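Local coordinates for protein acetyltransferase, GNAT family (Streptococcus pneumoniae, PDB 2I79) that binds acetyl coenzyme A and, as a GNAT-family acetyltransferase, probably transfers its acetyl group to an amine of an acceptor substrate, at residues A[47-50]-A[51-55]. Numbering follows the deposited sequence.
Sequences EIFL and NKQAS
Gln53 crosses one face of the Phe49 ring, one turn further along the same helix. Its CG makes a CH-pi contact over the face, 3.9 Å from the ring centroid. The touch is displaced toward the rim: Gln53 CG lies 3.6 Å from Phe49 CZ. The glutamine chain bends at its second torsion (chi2 -64°). Its amide then lies almost parallel to the ring, with the two planes 14° apart. Gln53 CD is 3.8 Å from Phe49 CZ.

Ile48 and Lys52 run side by side in the same direction. Lys52 curls at its last torsion, and its NZ comes 3.5 Å from Ile48 CG2. Asn51 folds back over the preceding turn, where its ND2 is 3.0 Å from Glu47 O, but the angle is too poor for a hydrogen bond.

Regular i to i+4 alpha-helical hydrogen bonds link the backbone. Asn51 N, Lys52 N, Gln53 N and Ala54 N donate to Glu47 O, Ile48 O, Phe49 O and Leu50 O.

The amide of the buried Gln53 is held from the sheet side: NE2 donates to Ile76 O and Thr61 OG1. Phe49 and Gln53 both pack on Asn75 of strand 69-77. Leu50 meets Leu18 and Glu47 touches Ala15 of helix 15-26, so helix 43-55 sits against both the central GNAT sheet and that helix.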
ATOM      1  N   GLU A  47       8.012 -13.248 -14.753  1.00 58.52           N
ATOM      2  CA  GLU A  47       7.099 -13.838 -15.737  1.00 59.86           C
ATOM      3  C   GLU A  47       5.695 -14.090 -15.111  1.00 60.74           C
ATOM      4  O   GLU A  47       4.664 -13.822 -15.734  1.00 61.55           O
ATOM      5  CB  GLU A  47       7.746 -15.112 -16.290  1.00 60.15           C
ATOM      6  CG  GLU A  47       7.368 -15.504 -17.707  1.00 60.51           C
ATOM      7  CD  GLU A  47       8.320 -16.548 -18.346  1.00 62.04           C
ATOM      8  OE1 GLU A  47       9.553 -16.562 -18.077  1.00 63.94           O
ATOM      9  OE2 GLU A  47       7.820 -17.340 -19.168  1.00 66.11           O
ATOM     10  N   ILE A  48       5.666 -14.551 -13.862  1.00 61.47           N
ATOM     11  CA  ILE A  48       4.430 -14.655 -13.073  1.00 61.43           C
ATOM     12  C   ILE A  48       3.755 -13.279 -12.900  1.00 61.72           C
ATOM     13  O   ILE A  48       2.619 -13.043 -13.342  1.00 61.48           O
ATOM     14  CB  ILE A  48       4.727 -15.320 -11.687  1.00 61.97           C
ATOM     15  CG1 ILE A  48       5.077 -16.813 -11.884  1.00 61.94           C
ATOM     16  CG2 ILE A  48       3.537 -15.129 -10.696  1.00 61.89           C
ATOM     17  CD1 ILE A  48       5.961 -17.429 -10.792  1.00 61.98           C
ATOM     18  N   PHE A  49       4.465 -12.349 -12.288  1.00 61.68           N
ATOM     19  CA  PHE A  49       3.932 -11.002 -12.172  1.00 62.03           C
ATOM     20  C   PHE A  49       3.308 -10.513 -13.501  1.00 62.57           C
ATOM     21  O   PHE A  49       2.201  -9.950 -13.512  1.00 62.61           O
ATOM     22  CB  PHE A  49       5.008 -10.034 -11.685  1.00 61.50           C
ATOM     23  CG  PHE A  49       4.550  -8.599 -11.634  1.00 62.01           C
ATOM     24  CD1 PHE A  49       3.713  -8.159 -10.616  1.00 62.20           C
ATOM     25  CD2 PHE A  49       4.947  -7.686 -12.615  1.00 62.06           C
ATOM     26  CE1 PHE A  49       3.279  -6.833 -10.567  1.00 62.51           C
ATOM     27  CE2 PHE A  49       4.528  -6.364 -12.567  1.00 62.31           C
ATOM     28  CZ  PHE A  49       3.686  -5.936 -11.536  1.00 62.23           C
ATOM     29  N   LEU A  50       4.015 -10.722 -14.612  1.00 62.84           N
ATOM     30  CA  LEU A  50       3.584 -10.183 -15.906  1.00 63.08           C
ATOM     31  C   LEU A  50       2.307 -10.860 -16.450  1.00 63.46           C
ATOM     32  O   LEU A  50       1.454 -10.177 -17.056  1.00 63.28           O
ATOM     33  CB  LEU A  50       4.731 -10.227 -16.924  1.00 62.83           C
ATOM     34  CG  LEU A  50       5.806  -9.174 -16.667  1.00 62.22           C
ATOM     35  CD1 LEU A  50       6.881  -9.243 -17.723  1.00 61.46           C
ATOM     36  CD2 LEU A  50       5.207  -7.789 -16.634  1.00 61.88           C
ATOM     37  N   ASN A  51       2.174 -12.170 -16.229  1.00 63.63           N
ATOM     38  CA  ASN A  51       0.931 -12.891 -16.541  1.00 64.43           C
ATOM     39  C   ASN A  51      -0.275 -12.302 -15.760  1.00 64.36           C
ATOM     40  O   ASN A  51      -1.327 -11.994 -16.350  1.00 64.56           O
ATOM     41  CB  ASN A  51       1.082 -14.416 -16.282  1.00 64.31           C
ATOM     42  CG  ASN A  51       2.038 -15.110 -17.293  1.00 67.12           C
ATOM     43  OD1 ASN A  51       2.015 -14.814 -18.491  1.00 70.57           O
ATOM     44  ND2 ASN A  51       2.870 -16.036 -16.804  1.00 68.52           N
ATOM     45  N   LYS A  52      -0.114 -12.125 -14.453  1.00 64.34           N
ATOM     46  CA  LYS A  52      -1.143 -11.486 -13.620  1.00 64.80           C
ATOM     47  C   LYS A  52      -1.594 -10.108 -14.122  1.00 64.45           C
ATOM     48  O   LYS A  52      -2.799  -9.856 -14.232  1.00 64.40           O
ATOM     49  CB  LYS A  52      -0.650 -11.314 -12.184  1.00 65.20           C
ATOM     50  CG  LYS A  52      -0.951 -12.474 -11.278  1.00 66.75           C
ATOM     51  CD  LYS A  52      -0.581 -12.131  -9.827  1.00 66.92           C
ATOM     52  CE  LYS A  52      -0.604 -13.373  -8.919  1.00 67.95           C
ATOM     53  NZ  LYS A  52       0.476 -14.369  -9.288  1.00 69.00           N
ATOM     54  N   GLN A  53      -0.636  -9.205 -14.379  1.00 64.05           N
ATOM     55  CA  GLN A  53      -0.960  -7.859 -14.904  1.00 63.72           C
ATOM     56  C   GLN A  53      -1.808  -7.925 -16.193  1.00 63.61           C
ATOM     57  O   GLN A  53      -2.821  -7.222 -16.306  1.00 63.84           O
ATOM     58  CB  GLN A  53       0.308  -7.010 -15.158  1.00 63.35           C
ATOM     59  CG  GLN A  53       1.053  -6.527 -13.904  1.00 62.77           C
ATOM     60  CD  GLN A  53       0.245  -5.565 -13.018  1.00 61.95           C
ATOM     61  OE1 GLN A  53      -0.499  -5.996 -12.128  1.00 60.97           O
ATOM     62  NE2 GLN A  53       0.421  -4.267 -13.236  1.00 60.55           N
ATOM     63  N   ALA A  54      -1.394  -8.760 -17.152  1.00 63.15           N
ATOM     64  CA  ALA A  54      -2.133  -8.931 -18.413  1.00 62.81           C
ATOM     65  C   ALA A  54      -3.517  -9.555 -18.179  1.00 62.76           C
ATOM     66  O   ALA A  54      -4.476  -9.214 -18.875  1.00 62.97           O
ATOM     67  CB  ALA A  54      -1.337  -9.797 -19.384  1.00 62.69           C
ATOM     68  N   SER A  55      -3.605 -10.455 -17.199  1.00 62.03           N
ATOM     69  CA  SER A  55      -4.828 -11.207 -16.933  1.00 61.66           C
ATOM     70  C   SER A  55      -5.786 -10.530 -15.958  1.00 61.14           C
ATOM     71  O   SER A  55      -6.845 -11.081 -15.672  1.00 62.07           O
ATOM     72  CB  SER A  55      -4.480 -12.571 -16.359  1.00 61.83           C
ATOM     73  OG  SER A  55      -5.244 -12.809 -15.183  1.00 64.47           O
TER